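Local coordinates for protein proline dipeptidase (Streptococcus pneumoniae, PDB 3PN9) that forms the N-terminal domain of a probable prolidase, an enzyme that cleaves dipeptides with a C-terminal proline, at residues 21-26 and 44-49; 32-37 and 69-74; 95-100 and 117-122; 99-104 and 125-130. All coordinates share one frame; numbering follows the deposited sequence.

Contact 1: residues 21-26 and 44-49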
loop_
_atom_site.group_PDB
_atom_site.type_symbol
_atom_site.label_atom_id
_atom_site.label_comp_id
_atom_site.label_asym_id
_atom_site.label_seq_id
_atom_site.Cartn_x
_atom_site.Cartn_y
_atom_site.Cartn_z
ATOM N N VAL A 21 -11.044 -2.630 10.144
ATOM C CA VAL A 21 -11.018 -4.017 10.433
ATOM C C VAL A 21 -11.822 -4.783 9.384
ATOM O O VAL A 21 -12.747 -4.284 8.740
ATOM C CB VAL A 21 -11.635 -4.256 11.914
ATOM C CG1 VAL A 21 -13.073 -3.764 11.908
ATOM C CG2 VAL A 21 -11.675 -5.761 12.293
ATOM N N ALA A 22 -11.417 -6.018 9.194
ATOM C CA ALA A 22 -12.243 -6.934 8.359
ATOM C C ALA A 22 -12.786 -8.036 9.287
ATOM O O ALA A 22 -12.016 -8.697 9.991
ATOM C CB ALA A 22 -11.364 -7.630 7.286
ATOM N N VAL A 23 -14.050 -8.357 9.107
ATOM C CA VAL A 23 -14.689 -9.296 9.952
ATOM C C VAL A 23 -15.055 -10.476 9.049
ATOM O O VAL A 23 -15.947 -10.389 8.197
ATOM C CB VAL A 23 -16.040 -8.740 10.599
ATOM C CG1 VAL A 23 -16.616 -9.844 11.546
ATOM C CG2 VAL A 23 -15.725 -7.403 11.340
ATOM N N VAL A 24 -14.467 -11.621 9.354
ATOM C CA VAL A 24 -14.709 -12.813 8.584
ATOM C C VAL A 24 -15.629 -13.699 9.401
ATOM O O VAL A 24 -15.282 -14.056 10.566
ATOM C CB VAL A 24 -13.358 -13.581 8.360
ATOM C CG1 VAL A 24 -13.558 -14.742 7.418
ATOM C CG2 VAL A 24 -12.336 -12.573 7.674
ATOM N N SER A 25 -16.768 -14.044 8.830
ATOM C CA SER A 25 -17.842 -14.726 9.555
ATOM C C SER A 25 -18.036 -16.108 8.959
ATOM O O SER A 25 -18.677 -16.997 9.536
ATOM C CB SER A 25 -19.118 -13.898 9.440
ATOM O OG SER A 25 -19.525 -13.703 8.044
ATOM N N ASP A 26 -17.524 -16.338 7.748
ATOM C CA ASP A 26 -17.853 -17.658 7.042
ATOM C C ASP A 26 -16.798 -18.694 7.508
ATOM O O ASP A 26 -15.585 -18.428 7.380
ATOM C CB ASP A 26 -17.735 -17.394 5.463
ATOM C CG ASP A 26 -18.143 -18.657 4.647
ATOM O OD1 ASP A 26 -18.101 -19.796 5.206
ATOM O OD2 ASP A 26 -18.580 -18.466 3.499
ATOM N N GLN A 44 -21.522 -17.932 17.971
ATOM C CA GLN A 44 -20.763 -16.925 17.231
ATOM C C GLN A 44 -19.300 -17.354 17.067
ATOM O O GLN A 44 -18.633 -17.870 18.015
ATOM C CB GLN A 44 -20.845 -15.555 17.897
ATOM C CG GLN A 44 -22.389 -15.116 18.138
ATOM C CD GLN A 44 -23.114 -15.078 16.848
ATOM O OE1 GLN A 44 -22.502 -14.756 15.757
ATOM N NE2 GLN A 44 -24.408 -15.337 16.897
HETATM N N MSE A 45 -18.800 -17.163 15.845
HETATM C CA MSE A 45 -17.360 -17.277 15.626
HETATM C C MSE A 45 -17.023 -16.174 14.599
HETATM O O MSE A 45 -17.782 -16.028 13.637
HETATM C CB MSE A 45 -17.031 -18.665 15.028
HETATM C CG MSE A 45 -15.482 -18.675 14.643
HETATM SE SE MSE A 45 -14.908 -20.441 14.085
HETATM C CE MSE A 45 -16.107 -20.744 12.494
ATOM N N PHE A 46 -15.974 -15.389 14.835
ATOM C CA PHE A 46 -15.519 -14.422 13.849
ATOM C C PHE A 46 -14.013 -14.389 13.890
ATOM O O PHE A 46 -13.389 -14.513 14.985
ATOM C CB PHE A 46 -15.989 -12.966 14.159
ATOM C CG PHE A 46 -17.484 -12.800 14.138
ATOM C CD1 PHE A 46 -18.154 -12.668 12.939
ATOM C CD2 PHE A 46 -18.218 -12.803 15.385
ATOM C CE1 PHE A 46 -19.576 -12.495 12.875
ATOM C CE2 PHE A 46 -19.628 -12.674 15.336
ATOM C CZ PHE A 46 -20.292 -12.469 14.116
ATOM N N LEU A 47 -13.406 -14.155 12.720
ATOM C CA LEU A 47 -11.956 -13.725 12.740
ATOM C C LEU A 47 -11.948 -12.201 12.494
ATOM O O LEU A 47 -12.564 -11.680 11.524
ATOM C CB LEU A 47 -11.188 -14.462 11.603
ATOM C CG LEU A 47 -9.742 -13.932 11.368
ATOM C CD1 LEU A 47 -8.988 -14.423 12.595
ATOM C CD2 LEU A 47 -9.166 -14.566 10.054
ATOM N N PHE A 48 -11.333 -11.437 13.394
ATOM C CA PHE A 48 -11.258 -10.018 13.176
ATOM C C PHE A 48 -9.825 -9.694 12.709
ATOM O O PHE A 48 -8.871 -9.946 13.475
ATOM C CB PHE A 48 -11.473 -9.263 14.493
ATOM C CG PHE A 48 -12.906 -9.443 14.989
ATOM C CD1 PHE A 48 -13.903 -8.623 14.488
ATOM C CD2 PHE A 48 -13.234 -10.518 15.874
ATOM C CE1 PHE A 48 -15.251 -8.815 14.925
ATOM C CE2 PHE A 48 -14.571 -10.675 16.324
ATOM C CZ PHE A 48 -15.574 -9.820 15.823
ATOM N N VAL A 49 -9.679 -9.189 11.487
ATOM C CA VAL A 49 -8.307 -8.828 11.034
ATOM C C VAL A 49 -8.275 -7.315 11.181
ATOM O O VAL A 49 -8.995 -6.602 10.491
ATOM C CB VAL A 49 -8.065 -9.207 9.543
ATOM C CG1 VAL A 49 -6.538 -8.938 9.214
ATOM C CG2 VAL A 49 -8.356 -10.764 9.322
HETATM O O HOH W 1 -19.010 -17.950 11.912
#
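V23 packs on two phenylalanine rings of the neighbouring strand, CG1 touching both and CG2 only F48. CG1 sits in the notch between them, 3.5 Å from F46 CD1 and 3.8 Å from F48 CE1, meeting each ring obliquely. With CG1 anti to the backbone N (chi1 -178°), CG2 is turned beside that nitrogen and runs along the CD1-CE1 side of the F48 ring. S25 extends the row: its CB comes within 3.7 Å of F46 CE1, while its OG is hydrogen-bonded to N106. The opposite face of the sheet carries A22 beside V49 and V24 beside L47, where the contacts are between CB atoms and helices 6-17 and 27-34 supply the cover. Strands 21-24 and 46-49 are antiparallel and lie at the middle of the six-stranded mixed sheet of the creatinase/prolidase N-terminal domain. A22 and V24 form the hydrogen-bonded pairs with V49 and L47, and V23 with F48 is the non-hydrogen-bonded pair between them. The four bonds are short and even, from A22 N to V49 O at 2.8 Å to V24 N to L47 O at 2.9 Å, the latter nearly straight at 176°. Beyond S25 and F46, a water lies 2.6 Å from S25 O and 2.9 Å from M45 O, bridging the two carbonyls, with other acceptors also in its reach.

Contact 2: residues 32-37 and 69-74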
loop_
_atom_site.group_PDB
_atom_site.type_symbol
_atom_site.label_atom_id
_atom_site.label_comp_id
_atom_site.label_asym_id
_atom_site.label_seq_id
_atom_site.Cartn_x
_atom_site.Cartn_y
_atom_site.Cartn_z
ATOM N N TYR A 32 -9.879 -21.110 5.288
ATOM C CA TYR A 32 -8.985 -20.671 4.131
ATOM C C TYR A 32 -7.840 -19.720 4.597
ATOM O O TYR A 32 -6.660 -19.898 4.233
ATOM C CB TYR A 32 -9.862 -19.966 3.075
ATOM C CG TYR A 32 -9.057 -19.325 1.946
ATOM C CD1 TYR A 32 -8.288 -20.152 1.072
ATOM C CD2 TYR A 32 -9.056 -17.959 1.782
ATOM C CE1 TYR A 32 -7.514 -19.560 -0.044
ATOM C CE2 TYR A 32 -8.325 -17.353 0.703
ATOM C CZ TYR A 32 -7.564 -18.184 -0.171
ATOM O OH TYR A 32 -6.919 -17.573 -1.182
ATOM N N LEU A 33 -8.167 -18.727 5.467
ATOM C CA LEU A 33 -7.191 -17.796 5.932
ATOM C C LEU A 33 -6.337 -18.351 7.054
ATOM O O LEU A 33 -5.262 -17.876 7.230
ATOM C CB LEU A 33 -7.846 -16.489 6.385
ATOM C CG LEU A 33 -8.736 -15.799 5.352
ATOM C CD1 LEU A 33 -9.623 -14.631 5.957
ATOM C CD2 LEU A 33 -7.826 -15.230 4.182
ATOM N N THR A 34 -6.786 -19.316 7.844
ATOM C CA THR A 34 -6.020 -19.607 9.094
ATOM C C THR A 34 -5.721 -21.048 9.260
ATOM O O THR A 34 -4.961 -21.383 10.117
ATOM C CB THR A 34 -6.775 -19.194 10.421
ATOM O OG1 THR A 34 -7.925 -20.027 10.496
ATOM C CG2 THR A 34 -7.213 -17.728 10.350
ATOM N N GLY A 35 -6.364 -21.915 8.499
ATOM C CA GLY A 35 -6.241 -23.359 8.691
ATOM C C GLY A 35 -7.040 -23.864 9.929
ATOM O O GLY A 35 -6.997 -25.047 10.226
ATOM N N PHE A 36 -7.875 -23.017 10.551
ATOM C CA PHE A 36 -8.753 -23.459 11.651
ATOM C C PHE A 36 -10.161 -23.629 11.100
ATOM O O PHE A 36 -10.778 -22.647 10.620
ATOM C CB PHE A 36 -8.770 -22.452 12.822
ATOM C CG PHE A 36 -9.740 -22.880 13.929
ATOM C CD1 PHE A 36 -9.401 -23.968 14.748
ATOM C CD2 PHE A 36 -10.998 -22.277 14.055
ATOM C CE1 PHE A 36 -10.298 -24.431 15.802
ATOM C CE2 PHE A 36 -11.904 -22.673 15.056
ATOM C CZ PHE A 36 -11.557 -23.772 15.925
ATOM N N TYR A 37 -10.675 -24.869 11.102
ATOM C CA TYR A 37 -12.027 -25.143 10.667
ATOM C C TYR A 37 -12.948 -25.501 11.894
ATOM O O TYR A 37 -12.611 -26.428 12.635
ATOM C CB TYR A 37 -12.106 -26.338 9.667
ATOM C CG TYR A 37 -13.533 -26.454 9.218
ATOM C CD1 TYR A 37 -14.112 -25.498 8.411
ATOM C CD2 TYR A 37 -14.352 -27.472 9.751
ATOM C CE1 TYR A 37 -15.514 -25.588 8.076
ATOM C CE2 TYR A 37 -15.710 -27.574 9.463
ATOM C CZ TYR A 37 -16.275 -26.637 8.633
ATOM O OH TYR A 37 -17.612 -26.733 8.399
ATOM N N SER A 69 -4.144 -23.688 19.583
ATOM C CA SER A 69 -2.998 -24.439 19.098
ATOM C C SER A 69 -2.913 -24.386 17.600
ATOM O O SER A 69 -1.868 -24.668 17.063
ATOM C CB SER A 69 -2.949 -25.863 19.646
ATOM O OG SER A 69 -4.059 -26.506 19.136
ATOM N N THR A 70 -3.947 -23.899 16.916
ATOM C CA THR A 70 -3.886 -23.759 15.413
ATOM C C THR A 70 -3.284 -22.444 14.967
ATOM O O THR A 70 -2.591 -22.384 13.960
ATOM C CB THR A 70 -5.317 -23.980 14.774
ATOM O OG1 THR A 70 -5.783 -25.228 15.255
ATOM C CG2 THR A 70 -5.267 -24.047 13.196
ATOM N N VAL A 71 -3.536 -21.362 15.658
ATOM C CA VAL A 71 -3.074 -20.083 15.146
ATOM C C VAL A 71 -2.132 -19.500 16.163
ATOM O O VAL A 71 -2.274 -19.829 17.356
ATOM C CB VAL A 71 -4.296 -19.078 14.929
ATOM C CG1 VAL A 71 -5.301 -19.646 13.937
ATOM C CG2 VAL A 71 -5.065 -18.670 16.238
ATOM N N SER A 72 -1.310 -18.524 15.795
ATOM C CA SER A 72 -0.351 -17.972 16.786
ATOM C C SER A 72 -0.838 -16.629 17.329
ATOM O O SER A 72 -0.268 -16.119 18.285
ATOM C CB SER A 72 1.029 -17.736 16.045
ATOM O OG SER A 72 0.711 -16.780 15.036
ATOM N N PHE A 73 -1.908 -16.024 16.763
ATOM C CA PHE A 73 -2.358 -14.732 17.290
ATOM C C PHE A 73 -3.496 -14.990 18.378
ATOM O O PHE A 73 -3.902 -16.144 18.553
ATOM C CB PHE A 73 -2.893 -13.847 16.154
ATOM C CG PHE A 73 -3.823 -14.572 15.229
ATOM C CD1 PHE A 73 -5.205 -14.783 15.580
ATOM C CD2 PHE A 73 -3.331 -15.017 13.939
ATOM C CE1 PHE A 73 -6.043 -15.464 14.651
ATOM C CE2 PHE A 73 -4.187 -15.695 13.019
ATOM C CZ PHE A 73 -5.549 -15.909 13.390
ATOM N N PRO A 74 -3.947 -13.975 19.083
ATOM C CA PRO A 74 -4.887 -14.201 20.253
ATOM C C PRO A 74 -6.251 -14.849 19.860
ATOM O O PRO A 74 -6.829 -14.594 18.761
ATOM C CB PRO A 74 -5.156 -12.774 20.829
ATOM C CG PRO A 74 -3.831 -11.989 20.444
ATOM C CD PRO A 74 -3.486 -12.571 18.986
HETATM O O HOH W 2 -2.829 -23.380 10.768
#
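T70 CG2 pushes into the turn after helix 27-34 and lies 3.6 Å from G35 O, at the point where G35 leaves the helix with positive phi. Two helix ends thus meet through methyl groups and a water, with no direct polar bond between them. T70 CG2 is anti to the backbone N, which aims it at this turn and leaves OG1 near the edge of the F36 ring, 3.9 Å from CD1; that hydroxyl is hydrogen-bonded to R66 O. T34 carries the other half of the contact. Its CB rests on V71 CG1 at 3.8 Å, and its CG2 meets F73 CZ in the plane of the ring, the two side chains crossing at about a right angle. T34 OG1 accepts from F36 N at 3.0 Å, an ST turn that shapes the exit from the helix, and also bonds to I30 O. A water donates to T34 O (3.0 Å) and, weakly, to T70 O. The contact joins the C-terminal ends of helices 27-34 and 64-70 near the surface, with L47 of strand 46-50 packed against both T34 and F73.

Contact 3: residues 95-100 and 117-122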
loop_
_atom_site.group_PDB
_atom_site.type_symbol
_atom_site.label_atom_id
_atom_site.label_comp_id
_atom_site.label_asym_id
_atom_site.label_seq_id
_atom_site.Cartn_x
_atom_site.Cartn_y
_atom_site.Cartn_z
ATOM N N LEU A 95 -10.880 1.175 19.767
ATOM C CA LEU A 95 -10.472 2.172 18.744
ATOM C C LEU A 95 -11.763 2.820 18.269
ATOM O O LEU A 95 -12.847 2.372 18.602
ATOM C CB LEU A 95 -9.813 1.467 17.488
ATOM C CG LEU A 95 -8.576 0.645 17.828
ATOM C CD1 LEU A 95 -7.920 -0.086 16.653
ATOM C CD2 LEU A 95 -7.543 1.459 18.652
ATOM N N ASP A 96 -11.641 3.776 17.388
ATOM C CA ASP A 96 -12.800 4.340 16.737
ATOM C C ASP A 96 -12.929 3.566 15.403
ATOM O O ASP A 96 -12.115 3.776 14.478
ATOM C CB ASP A 96 -12.481 5.809 16.449
ATOM C CG ASP A 96 -13.646 6.514 15.831
ATOM O OD1 ASP A 96 -14.722 5.865 15.767
ATOM O OD2 ASP A 96 -13.493 7.685 15.376
ATOM N N PHE A 97 -13.859 2.607 15.318
ATOM C CA PHE A 97 -13.996 1.837 14.066
ATOM C C PHE A 97 -14.870 2.613 13.111
ATOM O O PHE A 97 -16.077 2.575 13.242
ATOM C CB PHE A 97 -14.506 0.422 14.362
ATOM C CG PHE A 97 -13.528 -0.406 15.200
ATOM C CD1 PHE A 97 -12.513 -1.116 14.577
ATOM C CD2 PHE A 97 -13.676 -0.525 16.606
ATOM C CE1 PHE A 97 -11.586 -1.892 15.305
ATOM C CE2 PHE A 97 -12.791 -1.294 17.342
ATOM C CZ PHE A 97 -11.700 -1.995 16.703
ATOM N N LYS A 98 -14.308 3.336 12.150
ATOM C CA LYS A 98 -15.178 4.053 11.211
ATOM C C LYS A 98 -15.569 3.254 10.018
ATOM O O LYS A 98 -16.619 3.520 9.388
ATOM C CB LYS A 98 -14.409 5.241 10.677
ATOM C CG LYS A 98 -14.120 6.192 11.830
ATOM C CD LYS A 98 -13.488 7.488 11.229
ATOM C CE LYS A 98 -12.068 7.546 11.630
ATOM N NZ LYS A 98 -11.915 8.981 12.091
ATOM N N ARG A 99 -14.713 2.277 9.641
ATOM C CA ARG A 99 -14.994 1.530 8.388
ATOM C C ARG A 99 -14.677 0.096 8.629
ATOM O O ARG A 99 -13.530 -0.249 9.052
ATOM C CB ARG A 99 -14.153 2.131 7.215
ATOM C CG ARG A 99 -14.614 3.613 6.842
ATOM C CD ARG A 99 -13.879 4.323 5.642
ATOM N NE ARG A 99 -13.394 3.328 4.681
ATOM C CZ ARG A 99 -14.168 2.611 3.861
ATOM N NH1 ARG A 99 -15.492 2.824 3.815
ATOM N NH2 ARG A 99 -13.623 1.700 3.043
ATOM N N VAL A 100 -15.632 -0.743 8.328
ATOM C CA VAL A 100 -15.502 -2.164 8.648
ATOM C C VAL A 100 -15.857 -2.909 7.347
ATOM O O VAL A 100 -16.787 -2.512 6.672
ATOM C CB VAL A 100 -16.585 -2.485 9.767
ATOM C CG1 VAL A 100 -16.757 -4.014 10.041
ATOM C CG2 VAL A 100 -16.129 -1.721 11.122
ATOM N N THR A 117 -23.784 -3.506 17.109
ATOM C CA THR A 117 -23.637 -3.046 18.504
ATOM C C THR A 117 -22.162 -3.025 18.871
ATOM O O THR A 117 -21.758 -2.325 19.789
ATOM C CB THR A 117 -24.325 -3.923 19.550
ATOM O OG1 THR A 117 -23.651 -5.163 19.617
ATOM C CG2 THR A 117 -25.741 -4.233 19.135
ATOM N N VAL A 118 -21.350 -3.825 18.175
ATOM C CA VAL A 118 -19.930 -3.812 18.507
ATOM C C VAL A 118 -19.357 -2.557 17.844
ATOM O O VAL A 118 -18.543 -1.893 18.471
ATOM C CB VAL A 118 -19.196 -5.041 17.932
ATOM C CG1 VAL A 118 -17.628 -4.901 17.991
ATOM C CG2 VAL A 118 -19.736 -6.385 18.455
ATOM N N PHE A 119 -19.702 -2.287 16.558
ATOM C CA PHE A 119 -19.188 -1.134 15.825
ATOM C C PHE A 119 -20.323 -0.147 15.566
ATOM O O PHE A 119 -20.932 -0.119 14.486
ATOM C CB PHE A 119 -18.569 -1.606 14.423
ATOM C CG PHE A 119 -17.579 -2.731 14.570
ATOM C CD1 PHE A 119 -16.373 -2.504 15.216
ATOM C CD2 PHE A 119 -17.859 -4.010 14.061
ATOM C CE1 PHE A 119 -15.415 -3.487 15.312
ATOM C CE2 PHE A 119 -16.938 -4.986 14.197
ATOM C CZ PHE A 119 -15.702 -4.763 14.827
ATOM N N GLU A 120 -20.633 0.683 16.540
ATOM C CA GLU A 120 -21.866 1.488 16.545
ATOM C C GLU A 120 -21.897 2.588 15.563
ATOM O O GLU A 120 -22.976 2.993 15.181
ATOM C CB GLU A 120 -22.073 2.134 17.946
ATOM C CG GLU A 120 -22.270 1.006 18.950
ATOM C CD GLU A 120 -22.511 1.541 20.402
ATOM O OE1 GLU A 120 -21.674 1.336 21.285
ATOM O OE2 GLU A 120 -23.522 2.194 20.626
ATOM N N THR A 121 -20.757 3.134 15.144
ATOM C CA THR A 121 -20.880 4.169 14.098
ATOM C C THR A 121 -20.084 3.820 12.816
ATOM O O THR A 121 -19.714 4.739 12.116
ATOM C CB THR A 121 -20.355 5.552 14.629
ATOM O OG1 THR A 121 -19.108 5.325 15.322
ATOM C CG2 THR A 121 -21.389 6.120 15.734
ATOM N N ALA A 122 -19.829 2.544 12.523
ATOM C CA ALA A 122 -19.038 2.189 11.297
ATOM C C ALA A 122 -19.903 2.191 10.027
ATOM O O ALA A 122 -21.084 1.876 10.094
ATOM C CB ALA A 122 -18.413 0.817 11.466
HETATM O O HOH W 3 -18.031 1.949 15.253
HETATM O O HOH W 4 -17.824 5.738 9.777
#
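The F97 ring is covered on both faces: F119 CE1 stands over its centre, 3.5 Å above the plane, and L95 CB lies toward the rim of the opposite face. F119 presents its edge, so the pair is a T-shaped (edge-to-face) stack with centroids 4.9 Å apart and planes at 70°. The F119 ring is itself enclosed. V118 CG1 lies over the centre of one face, and V100 CG2 sits over the other, 4.1 Å from the ring centroid in a CH-pi contact. A chi1 of 170° sets V100 CG2 beside the backbone N, from where it reaches both the F119 face and A122. The same CG2 presses on A122 CB at 3.4 Å, closer than usual for two carbons, and A122 CB also lies 3.4 Å from F97 O. Two waters link the backbones, and A122 CA makes a CA-H...O contact with K98 O. One water donates to F97 O (2.9 Å) and accepts from T121 N, while the other donates to K98 O (2.6 Å) and to T121 O. F119 to A122 form a type I beta turn that carries the chain from helix 109-118 toward the next strand. F48 and V23, on the central strands, also pack against F119. The contact belongs to the beta-alpha-beta crossover of strand 99-102, helix 109-118 and strand 123-126, joining the turn after the helix to the start of strand 99-102.

Contact 4: residues 99-104 and 125-130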
loop_
_atom_site.group_PDB
_atom_site.type_symbol
_atom_site.label_atom_id
_atom_site.label_comp_id
_atom_site.label_asym_id
_atom_site.label_seq_id
_atom_site.Cartn_x
_atom_site.Cartn_y
_atom_site.Cartn_z
ATOM N N ARG A 99 -14.713 2.277 9.641
ATOM C CA ARG A 99 -14.994 1.530 8.388
ATOM C C ARG A 99 -14.677 0.096 8.629
ATOM O O ARG A 99 -13.530 -0.249 9.052
ATOM C CB ARG A 99 -14.153 2.131 7.215
ATOM C CG ARG A 99 -14.614 3.613 6.842
ATOM C CD ARG A 99 -13.879 4.323 5.642
ATOM N NE ARG A 99 -13.394 3.328 4.681
ATOM C CZ ARG A 99 -14.168 2.611 3.861
ATOM N NH1 ARG A 99 -15.492 2.824 3.815
ATOM N NH2 ARG A 99 -13.623 1.700 3.043
ATOM N N VAL A 100 -15.632 -0.743 8.328
ATOM C CA VAL A 100 -15.502 -2.164 8.648
ATOM C C VAL A 100 -15.857 -2.909 7.347
ATOM O O VAL A 100 -16.787 -2.512 6.672
ATOM C CB VAL A 100 -16.585 -2.485 9.767
ATOM C CG1 VAL A 100 -16.757 -4.014 10.041
ATOM C CG2 VAL A 100 -16.129 -1.721 11.122
ATOM N N ALA A 101 -15.216 -4.040 7.054
ATOM C CA ALA A 101 -15.627 -4.858 5.934
ATOM C C ALA A 101 -16.170 -6.156 6.475
ATOM O O ALA A 101 -15.561 -6.745 7.345
ATOM C CB ALA A 101 -14.327 -5.191 4.962
ATOM N N VAL A 102 -17.236 -6.639 5.846
ATOM C CA VAL A 102 -17.815 -7.923 6.197
ATOM C C VAL A 102 -18.224 -8.692 4.953
ATOM O O VAL A 102 -18.297 -8.132 3.854
ATOM C CB VAL A 102 -19.149 -7.684 7.034
ATOM C CG1 VAL A 102 -18.814 -7.028 8.432
ATOM C CG2 VAL A 102 -20.187 -6.868 6.183
ATOM N N GLU A 103 -18.439 -10.000 5.087
ATOM C CA GLU A 103 -18.740 -10.770 3.885
ATOM C C GLU A 103 -20.205 -10.716 3.548
ATOM O O GLU A 103 -21.004 -11.465 4.166
ATOM C CB GLU A 103 -18.381 -12.251 4.038
ATOM C CG GLU A 103 -16.830 -12.408 4.427
ATOM C CD GLU A 103 -16.483 -13.850 4.785
ATOM O OE1 GLU A 103 -16.598 -14.301 5.960
ATOM O OE2 GLU A 103 -16.134 -14.636 3.860
ATOM N N PHE A 104 -20.555 -9.939 2.512
ATOM C CA PHE A 104 -21.995 -9.760 2.176
ATOM C C PHE A 104 -22.609 -11.075 1.758
ATOM O O PHE A 104 -23.820 -11.300 1.987
ATOM C CB PHE A 104 -22.200 -8.757 1.027
ATOM C CG PHE A 104 -22.138 -7.301 1.424
ATOM C CD1 PHE A 104 -21.475 -6.893 2.591
ATOM C CD2 PHE A 104 -22.631 -6.335 0.535
ATOM C CE1 PHE A 104 -21.317 -5.542 2.910
ATOM C CE2 PHE A 104 -22.523 -4.985 0.872
ATOM C CZ PHE A 104 -21.901 -4.572 2.091
ATOM N N ASP A 125 -18.385 -2.106 4.456
ATOM C CA ASP A 125 -18.110 -2.388 3.024
ATOM C C ASP A 125 -18.151 -3.935 2.841
ATOM O O ASP A 125 -18.099 -4.713 3.822
ATOM C CB ASP A 125 -16.648 -2.007 2.737
ATOM C CG ASP A 125 -16.426 -0.492 2.427
ATOM O OD1 ASP A 125 -17.250 0.352 2.830
ATOM O OD2 ASP A 125 -15.307 -0.172 1.871
ATOM N N ASN A 126 -18.117 -4.395 1.600
ATOM C CA ASN A 126 -18.215 -5.823 1.334
ATOM C C ASN A 126 -16.773 -6.365 1.174
ATOM O O ASN A 126 -16.058 -5.952 0.252
ATOM C CB ASN A 126 -19.022 -5.977 0.039
ATOM C CG ASN A 126 -19.289 -7.425 -0.315
ATOM O OD1 ASN A 126 -18.984 -8.313 0.444
ATOM N ND2 ASN A 126 -19.875 -7.676 -1.507
ATOM N N LEU A 127 -16.416 -7.414 1.902
ATOM C CA LEU A 127 -15.111 -8.062 1.820
ATOM C C LEU A 127 -15.175 -9.249 0.849
ATOM O O LEU A 127 -14.118 -9.782 0.504
ATOM C CB LEU A 127 -14.861 -8.728 3.237
ATOM C CG LEU A 127 -13.524 -9.501 3.528
ATOM C CD1 LEU A 127 -12.376 -8.518 3.347
ATOM C CD2 LEU A 127 -13.523 -9.950 5.020
ATOM N N THR A 128 -16.363 -9.793 0.518
ATOM C CA THR A 128 -16.390 -11.029 -0.260
ATOM C C THR A 128 -15.535 -10.962 -1.608
ATOM O O THR A 128 -14.798 -11.891 -1.903
ATOM C CB THR A 128 -17.888 -11.424 -0.528
ATOM O OG1 THR A 128 -18.405 -11.846 0.776
ATOM C CG2 THR A 128 -18.046 -12.635 -1.542
ATOM N N PRO A 129 -15.718 -9.921 -2.400
ATOM C CA PRO A 129 -15.010 -9.931 -3.741
ATOM C C PRO A 129 -13.522 -9.951 -3.483
ATOM O O PRO A 129 -12.802 -10.613 -4.214
ATOM C CB PRO A 129 -15.387 -8.555 -4.351
ATOM C CG PRO A 129 -16.950 -8.338 -3.836
ATOM C CD PRO A 129 -16.701 -8.782 -2.282
ATOM N N ARG A 130 -13.023 -9.272 -2.435
ATOM C CA ARG A 130 -11.568 -9.326 -2.201
ATOM C C ARG A 130 -11.093 -10.739 -1.929
ATOM O O ARG A 130 -9.988 -11.147 -2.378
ATOM C CB ARG A 130 -11.087 -8.353 -1.068
ATOM C CG ARG A 130 -9.564 -8.498 -0.818
ATOM C CD ARG A 130 -8.764 -7.847 -2.085
ATOM N NE ARG A 130 -7.321 -7.964 -1.911
ATOM C CZ ARG A 130 -6.575 -9.045 -2.215
ATOM N NH1 ARG A 130 -7.134 -10.127 -2.739
ATOM N NH2 ARG A 130 -5.223 -9.024 -2.088
HETATM O O HOH W 5 -17.165 -14.212 1.359
#
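The charged pair is R99 with D125. The guanidinium grips the carboxylate end-on, NH2 to OD2 at 2.8 Å and NH1 to OD1 at 3.2 Å, but the two planes are 59° apart. OD2 lies in the guanidinium plane, while NH2 reaches it from above the carboxylate plane. A bend at chi3 (28°) brings the arginine round to this carboxylate; NH1 also pairs with E123, and NH2 bonds to E17 O. Backbone bonds follow a parallel ladder: D125 N donates to V100 O, V102 N to D125 O (2.9 Å) and L127 N to V102 O. N126 OD1 then accepts hydrogen bonds from two backbone amides, F104 N (3.1 Å) and T128 N (3.0 Å), which arrive from opposite faces of its plane; the second is a capping bond at the start of the following helix. Stacking accompanies these bonds. The N126 amide lies nearly parallel to the F104 ring, 7° between planes, and N126 CB stands 3.4 Å from the ring centroid in a CH-pi contact. Through water, E103 OE2 and T128 OG1 are joined; E103 OE2 also bonds to T29. D80 of the third subunit accepts from N126 N, so part of this edge lies at a subunit interface. Adjacent parallel strands 99-102 and 123-126, linked through helix 109-118, make this the strand pairing of a beta-alpha-beta unit.

All four contacts lie in the creatinase/prolidase N-terminal domain. Contact 1 pairs the central strands 21-24 and 46-50, about 2 Å from the centre of the chain. Contact 4 joins strand 123-126, outermost within this chain, to strand 99-102, the parallel neighbour of strand 21-24; the centres of contacts 1 and 4 are about 10 Å apart. Contact 3 shares R99 and V100 with contact 4. Contact 2 alternates with contact 1 along the chain and touches it through L47, V24 and M45. Contacts 1 and 2 close before 3 and 4 open. Contacts 2 and 3, centres about 24 Å apart, lie on opposite sides of the chain's centre, and the shared sheet joins contacts 1, 3 and 4.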